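Local coordinates for protein phenol hydroxylase component phL (Pseudomonas stutzeri, PDB 3U52) that probably serves as a subunit of a multicomponent phenol hydroxylase, a bacterial monooxygenase that hydroxylates aromatic rings, at residues K90-E93 with S94-S98; R105-L108 with T109-S112; S318-L321 with K322-L326. One frame throughout, in Å; residues are numbered along the deposited sequence.

Contact 1: residues K90-E93 with S94-S98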
loop_
_atom_site.group_PDB
_atom_site.type_symbol
_atom_site.label_atom_id
_atom_site.label_comp_id
_atom_site.label_asym_id
_atom_site.label_seq_id
_atom_site.Cartn_x
_atom_site.Cartn_y
_atom_site.Cartn_z
ATOM N N LYS D 90 11.766 -7.565 9.823
ATOM C CA LYS D 90 11.263 -7.835 11.184
ATOM C C LYS D 90 12.385 -8.315 12.105
ATOM O O LYS D 90 12.523 -7.829 13.240
ATOM C CB LYS D 90 10.196 -8.912 11.098
ATOM C CG LYS D 90 9.475 -9.252 12.404
ATOM C CD LYS D 90 8.484 -10.418 12.162
ATOM C CE LYS D 90 7.591 -10.712 13.398
ATOM N NZ LYS D 90 6.208 -11.229 13.025
ATOM N N MET D 91 13.184 -9.279 11.629
ATOM C CA MET D 91 14.331 -9.781 12.381
ATOM C C MET D 91 15.363 -8.730 12.692
ATOM O O MET D 91 15.865 -8.689 13.826
ATOM C CB MET D 91 15.022 -10.915 11.630
ATOM C CG MET D 91 14.260 -12.198 11.625
ATOM S SD MET D 91 14.959 -13.471 10.574
ATOM C CE MET D 91 16.473 -13.837 11.446
ATOM N N GLN D 92 15.723 -7.899 11.707
ATOM C CA GLN D 92 16.788 -6.885 11.926
ATOM C C GLN D 92 16.346 -5.791 12.896
ATOM O O GLN D 92 17.186 -5.185 13.574
ATOM C CB GLN D 92 17.383 -6.286 10.611
ATOM C CG GLN D 92 16.462 -5.387 9.788
ATOM C CD GLN D 92 16.236 -3.974 10.385
ATOM O OE1 GLN D 92 17.169 -3.272 10.779
ATOM N NE2 GLN D 92 14.978 -3.570 10.455
ATOM N N GLU D 93 15.026 -5.559 12.971
ATOM C CA GLU D 93 14.484 -4.589 13.926
ATOM C C GLU D 93 14.930 -4.924 15.344
ATOM O O GLU D 93 15.464 -4.043 16.044
ATOM C CB GLU D 93 12.950 -4.439 13.843
ATOM C CG GLU D 93 12.404 -3.399 14.832
ATOM C CD GLU D 93 12.937 -1.975 14.577
ATOM O OE1 GLU D 93 13.317 -1.283 15.557
ATOM O OE2 GLU D 93 12.976 -1.555 13.395
ATOM N N SER D 94 14.760 -6.184 15.735
ATOM C CA SER D 94 15.146 -6.604 17.076
ATOM C C SER D 94 16.669 -6.613 17.221
ATOM O O SER D 94 17.186 -6.325 18.295
ATOM C CB SER D 94 14.604 -8.015 17.370
ATOM O OG SER D 94 13.191 -8.030 17.461
ATOM N N ALA D 95 17.393 -6.976 16.153
ATOM C CA ALA D 95 18.850 -7.066 16.250
ATOM C C ALA D 95 19.454 -5.688 16.382
ATOM O O ALA D 95 20.365 -5.514 17.150
ATOM C CB ALA D 95 19.428 -7.825 15.049
ATOM N N GLU D 96 18.932 -4.696 15.669
ATOM C CA GLU D 96 19.456 -3.316 15.720
ATOM C C GLU D 96 19.260 -2.686 17.093
ATOM O O GLU D 96 20.097 -1.959 17.581
ATOM C CB GLU D 96 18.791 -2.389 14.697
ATOM C CG GLU D 96 19.251 -2.642 13.259
ATOM C CD GLU D 96 20.773 -2.723 13.099
ATOM O OE1 GLU D 96 21.481 -1.786 13.535
ATOM O OE2 GLU D 96 21.239 -3.721 12.509
ATOM N N THR D 97 18.121 -2.990 17.687
ATOM C CA THR D 97 17.786 -2.505 19.024
ATOM C C THR D 97 18.667 -3.164 20.099
ATOM O O THR D 97 19.087 -2.495 21.022
ATOM C CB THR D 97 16.275 -2.740 19.245
ATOM O OG1 THR D 97 15.607 -1.629 18.625
ATOM C CG2 THR D 97 15.932 -2.769 20.675
ATOM N N SER D 98 18.975 -4.455 19.938
ATOM C CA SER D 98 19.901 -5.145 20.875
ATOM C C SER D 98 21.321 -4.612 20.785
ATOM O O SER D 98 21.971 -4.453 21.792
ATOM C CB SER D 98 19.868 -6.640 20.667
ATOM O OG SER D 98 18.560 -7.075 20.927
HETATM O O HOH W 1 12.005 -9.109 15.464
#
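Glu96 N donates to Gln92 O at 2.8 Å and Thr97 N to Glu93 O at 3.3 Å, the i to i+4 bonds of helix 81-105, which runs unbroken through residues 90-98. The first of these is fairly straight. Ala95 N bonds in the same way to Met91 O, and Ser94 N reaches that oxygen as well, but weakly. Lys90 O is served differently. It lies 3.7 Å from Ser94 N and takes a bond from a water at 2.6 Å. The same water accepts from Ser94 OG, so the hydroxyl and the carbonyl one turn earlier are bridged. Ser94 OG has a further hydrogen-bond partner, Thr97 OG1 of the second subunit.

Another face of the helix carries Gln92 and Glu96. Gln92 CG sits between the backbone N and the carbonyl carbon (chi1 69°), and the chain bends again at the next bond. This brings Gln92 OE1 within 3.3 Å of Glu96 CG. Glu96 CG also touches Gln92 O, at 3.3 Å. The amide and carboxylate planes are only 10° apart, although no bond joins the two groups. Their polar ends have other partners: Gln92 NE2 bonds to Ala89 O, and Glu96 OE2 forms a salt bridge with Arg169 and a hydrogen bond with Tyr166. The Glu93 chain bends at chi2 (62°), leaving OE1 3.8 Å from Thr97 OG1, which bonds weakly to Ser94 of the second subunit.

The chemistry divides by face. One face meets helix 147-175 through the Glu96 salt bridge and the contacts of Gln92 and Ala95 with Tyr166; two partners on Glu96 OE2 are likely to limit its rotation. The Ser94 and Thr97 face carries small hydroxyls that bond across to the second subunit, Thr97 weakly, consistent with a close helix-to-helix approach there.

Contact 2: residues R105-L108 with T109-S112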
loop_
_atom_site.group_PDB
_atom_site.type_symbol
_atom_site.label_atom_id
_atom_site.label_comp_id
_atom_site.label_asym_id
_atom_site.label_seq_id
_atom_site.Cartn_x
_atom_site.Cartn_y
_atom_site.Cartn_z
ATOM N N ARG D 105 24.936 0.888 26.830
ATOM C CA ARG D 105 25.192 0.429 28.187
ATOM C C ARG D 105 26.610 -0.118 28.430
ATOM O O ARG D 105 26.926 -0.573 29.541
ATOM C CB ARG D 105 24.160 -0.623 28.555
ATOM C CG ARG D 105 22.829 0.008 28.769
ATOM C CD ARG D 105 21.779 -0.985 29.098
ATOM N NE ARG D 105 20.648 -0.216 29.566
ATOM C CZ ARG D 105 20.187 -0.214 30.810
ATOM N NH1 ARG D 105 20.699 -0.990 31.760
ATOM N NH2 ARG D 105 19.173 0.560 31.073
ATOM N N ASN D 106 27.447 -0.081 27.393
ATOM C CA ASN D 106 28.817 -0.538 27.471
ATOM C C ASN D 106 28.939 -1.949 27.966
ATOM O O ASN D 106 29.846 -2.276 28.727
ATOM C CB ASN D 106 29.650 0.399 28.345
ATOM C CG ASN D 106 29.598 1.811 27.856
ATOM O OD1 ASN D 106 29.883 2.107 26.694
ATOM N ND2 ASN D 106 29.245 2.700 28.742
ATOM N N LEU D 107 28.037 -2.799 27.500
ATOM C CA LEU D 107 28.019 -4.178 27.937
ATOM C C LEU D 107 29.266 -4.960 27.481
ATOM O O LEU D 107 29.702 -5.873 28.171
ATOM C CB LEU D 107 26.707 -4.858 27.511
ATOM C CG LEU D 107 25.441 -4.190 28.096
ATOM C CD1 LEU D 107 24.176 -4.983 27.765
ATOM C CD2 LEU D 107 25.566 -4.053 29.624
ATOM N N LEU D 108 29.840 -4.577 26.340
ATOM C CA LEU D 108 31.037 -5.234 25.802
ATOM C C LEU D 108 32.318 -4.532 26.192
ATOM O O LEU D 108 33.306 -5.199 26.483
ATOM C CB LEU D 108 30.982 -5.339 24.285
ATOM C CG LEU D 108 29.911 -6.260 23.697
ATOM C CD1 LEU D 108 30.275 -6.579 22.243
ATOM C CD2 LEU D 108 29.732 -7.543 24.495
ATOM N N THR D 109 32.304 -3.203 26.201
ATOM C CA THR D 109 33.500 -2.436 26.540
ATOM C C THR D 109 33.819 -2.501 28.046
ATOM O O THR D 109 34.976 -2.365 28.431
ATOM C CB THR D 109 33.424 -0.972 26.087
ATOM O OG1 THR D 109 32.242 -0.391 26.640
ATOM C CG2 THR D 109 33.368 -0.854 24.585
ATOM N N ARG D 110 32.817 -2.740 28.888
ATOM C CA ARG D 110 33.067 -2.946 30.323
ATOM C C ARG D 110 33.664 -4.318 30.697
ATOM O O ARG D 110 34.030 -4.536 31.870
ATOM C CB ARG D 110 31.806 -2.716 31.146
ATOM C CG ARG D 110 31.027 -3.982 31.412
ATOM C CD ARG D 110 29.760 -3.590 32.140
ATOM N NE ARG D 110 28.887 -4.717 32.449
ATOM C CZ ARG D 110 27.610 -4.573 32.801
ATOM N NH1 ARG D 110 27.071 -3.354 32.870
ATOM N NH2 ARG D 110 26.875 -5.637 33.065
ATOM N N LEU D 111 33.726 -5.246 29.740
ATOM C CA LEU D 111 34.353 -6.554 29.985
ATOM C C LEU D 111 35.876 -6.367 30.147
ATOM O O LEU D 111 36.459 -5.402 29.643
ATOM C CB LEU D 111 34.028 -7.553 28.846
ATOM C CG LEU D 111 32.629 -8.094 28.536
ATOM C CD1 LEU D 111 32.618 -8.857 27.173
ATOM C CD2 LEU D 111 32.094 -9.009 29.630
ATOM N N SER D 112 36.517 -7.279 30.874
ATOM C CA SER D 112 37.975 -7.225 31.061
ATOM C C SER D 112 38.656 -7.401 29.704
ATOM O O SER D 112 38.053 -7.944 28.745
ATOM C CB SER D 112 38.450 -8.307 32.050
ATOM O OG SER D 112 38.307 -9.640 31.535
#
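Leu107 CD2 lies over one face of the Arg110 guanidinium, 3.6 Å above its plane and offset toward the rim. The two side chains run side by side and point the same way, with the arginine extended from CG to NE. Asn106 precedes them. It has positive phi and ends helix 81-105 in a Schellman motif. Its carbonyl oxygen then accepts from Arg110 N at 3.0 Å. A type I turn follows from Leu108 to Leu111, with Leu111 N bonded to Leu108 O at 3.3 Å. Leu108 O also takes a bond from Gln116.

The tight side is mostly apolar. Leu108 CD2 meets Leu111 CD1 at 4.2 Å, again alongside, and Leu111 CG rests 3.7 Å from the backbone oxygen Leu107 O. Leu108 is buried against Ile170, Met173 and Ile174 of helix 147-175, and Leu107 against Phe101 and Cys102.

The outer side is looser. Asn106 is exposed. Thr109 OG1 lies between its backbone N and carbonyl carbon (chi1 55°), which turns it to Asn106 CB at 3.2 Å as the two side chains pass at a slant. Arg110 is exposed too; its ion pairs, with Asp245 and with Glu239 of the second subunit, are long and weak.

Buried leucines and backbone bonds thus fix the turn between two helices. Leu107 covers one guanidinium face, but with such weak ion pairs the end of Arg110 is probably loosely fixed.

Contact 3: residues S318-L321 with K322-L326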
loop_
_atom_site.group_PDB
_atom_site.type_symbol
_atom_site.label_atom_id
_atom_site.label_comp_id
_atom_site.label_asym_id
_atom_site.label_seq_id
_atom_site.Cartn_x
_atom_site.Cartn_y
_atom_site.Cartn_z
ATOM N N SER D 318 24.382 -36.307 12.576
ATOM C CA SER D 318 24.206 -37.716 12.215
ATOM C C SER D 318 22.737 -38.166 12.213
ATOM O O SER D 318 22.288 -38.834 11.261
ATOM C CB SER D 318 25.008 -38.614 13.149
ATOM O OG SER D 318 25.154 -39.887 12.555
ATOM N N ALA D 319 22.022 -37.794 13.282
ATOM C CA ALA D 319 20.590 -38.084 13.461
ATOM C C ALA D 319 19.815 -37.449 12.341
ATOM O O ALA D 319 18.915 -38.070 11.771
ATOM C CB ALA D 319 20.086 -37.555 14.796
ATOM N N ARG D 320 20.180 -36.204 12.026
ATOM C CA ARG D 320 19.575 -35.470 10.910
ATOM C C ARG D 320 19.795 -36.198 9.574
ATOM O O ARG D 320 18.850 -36.417 8.853
ATOM C CB ARG D 320 20.084 -34.021 10.918
ATOM C CG ARG D 320 19.639 -33.094 9.776
ATOM C CD ARG D 320 20.230 -31.673 9.978
ATOM N NE ARG D 320 19.926 -30.815 8.836
ATOM C CZ ARG D 320 20.486 -29.630 8.606
ATOM N NH1 ARG D 320 21.395 -29.150 9.442
ATOM N NH2 ARG D 320 20.126 -28.936 7.529
ATOM N N LEU D 321 21.027 -36.630 9.269
ATOM C CA LEU D 321 21.321 -37.314 8.009
ATOM C C LEU D 321 20.585 -38.659 7.856
ATOM O O LEU D 321 20.232 -39.035 6.743
ATOM C CB LEU D 321 22.836 -37.499 7.809
ATOM C CG LEU D 321 23.651 -36.230 7.516
ATOM C CD1 LEU D 321 25.188 -36.445 7.545
ATOM C CD2 LEU D 321 23.215 -35.545 6.215
ATOM N N LYS D 322 20.357 -39.358 8.973
ATOM C CA LYS D 322 19.581 -40.612 8.993
ATOM C C LYS D 322 18.184 -40.466 8.424
ATOM O O LYS D 322 17.696 -41.392 7.789
ATOM C CB LYS D 322 19.508 -41.215 10.396
ATOM C CG LYS D 322 20.667 -42.162 10.666
ATOM C CD LYS D 322 20.737 -42.618 12.130
ATOM C CE LYS D 322 21.987 -43.453 12.337
ATOM N NZ LYS D 322 22.720 -42.992 13.561
ATOM N N LYS D 323 17.560 -39.307 8.610
ATOM C CA LYS D 323 16.272 -39.004 7.969
ATOM C C LYS D 323 16.303 -39.086 6.440
ATOM O O LYS D 323 15.271 -39.353 5.815
ATOM C CB LYS D 323 15.778 -37.609 8.368
ATOM C CG LYS D 323 15.268 -37.503 9.807
ATOM C CD LYS D 323 14.877 -36.030 10.138
ATOM C CE LYS D 323 13.831 -35.929 11.297
ATOM N NZ LYS D 323 13.040 -34.609 11.305
ATOM N N PHE D 324 17.468 -38.844 5.832
ATOM C CA PHE D 324 17.587 -38.882 4.373
ATOM C C PHE D 324 18.106 -40.216 3.867
ATOM O O PHE D 324 18.380 -40.345 2.670
ATOM C CB PHE D 324 18.502 -37.780 3.834
ATOM C CG PHE D 324 18.318 -36.445 4.492
ATOM C CD1 PHE D 324 19.422 -35.738 4.944
ATOM C CD2 PHE D 324 17.053 -35.900 4.670
ATOM C CE1 PHE D 324 19.270 -34.521 5.568
ATOM C CE2 PHE D 324 16.893 -34.676 5.286
ATOM C CZ PHE D 324 18.001 -33.987 5.730
ATOM N N GLU D 325 18.233 -41.186 4.775
ATOM C CA GLU D 325 18.772 -42.507 4.474
ATOM C C GLU D 325 20.252 -42.338 4.170
ATOM O O GLU D 325 20.741 -42.865 3.164
ATOM C CB GLU D 325 18.057 -43.176 3.258
ATOM C CG GLU D 325 16.540 -43.484 3.404
ATOM C CD GLU D 325 15.779 -43.450 2.035
ATOM O OE1 GLU D 325 15.380 -44.538 1.537
ATOM O OE2 GLU D 325 15.591 -42.335 1.455
ATOM N N LEU D 326 20.950 -41.568 4.999
ATOM C CA LEU D 326 22.370 -41.309 4.789
ATOM C C LEU D 326 23.114 -41.438 6.099
ATOM O O LEU D 326 22.531 -41.290 7.163
ATOM C CB LEU D 326 22.615 -39.914 4.185
ATOM C CG LEU D 326 22.094 -39.597 2.783
ATOM C CD1 LEU D 326 22.048 -38.090 2.550
ATOM C CD2 LEU D 326 22.938 -40.278 1.732
#
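Phe324 swings its ring back against the last turn of helix 307-322, where CD1 meets Leu321 CD2 at 4.0 Å. A chi1 of -42° sets Phe324 CG beside its own backbone N and tips the ring toward the helix. One ring face then lies against Arg320 O, which stands 3.8 Å above the plane and toward the rim. The Phe324 side chain also touches Asn265 and Met268 of helix 251-274.

Leu321 O ends the helix as a double acceptor. Phe324 N donates to it at 2.9 Å and Leu326 N at 3.2 Å, from opposite faces of the carbonyl plane. The second bond, with Glu325 N to Lys322 O, makes a Schellman motif in which Glu325 has positive phi. Leu326 turns back as a result, and its CB comes within 4.4 Å of Leu321 CB.

The two lysines are exposed. Lys323 CB touches Arg320 O at 3.3 Å, but the extended chain leads its amine away. Lys322 CG lies 3.7 Å from Ser318 O. Arg320 is also extended; its NE bonds to Asn265, and its chain packs on Tyr257, a residue of the xenon pocket. The buried Ser318 OG is anti to the backbone N (chi1 -162°), which turns it to Ser328 O and Gly330 O.

An alanine in place of Phe324 would remove the ring and would probably leave a gap between Leu321 and Met268.

Two bonds on one oxygen and an aromatic side chain folded over the end imply a well-defined stop to the helix, with both lysines left on the exposed side.

From the N terminus, contact 1 comes first, in the middle of helix 81-105. Contact 2 follows where that helix ends and leads into helix 113-122. Contact 3 comes near the C terminus, at the end of helix 307-322. Each joins consecutive segments without a gap, so none closes a long loop; they neither nest nor cross. The centres of contacts 1 and 2 are about 20 Å apart, on the same side of the chain's centre, and both meet the second subunit and helix 147-175. The centre of contact 3 lies about 34 Å from that of contact 1, across the chain's centre. It ties the end of helix 307-322 and the following turn to helices 211-240, 251-274 and 276-302.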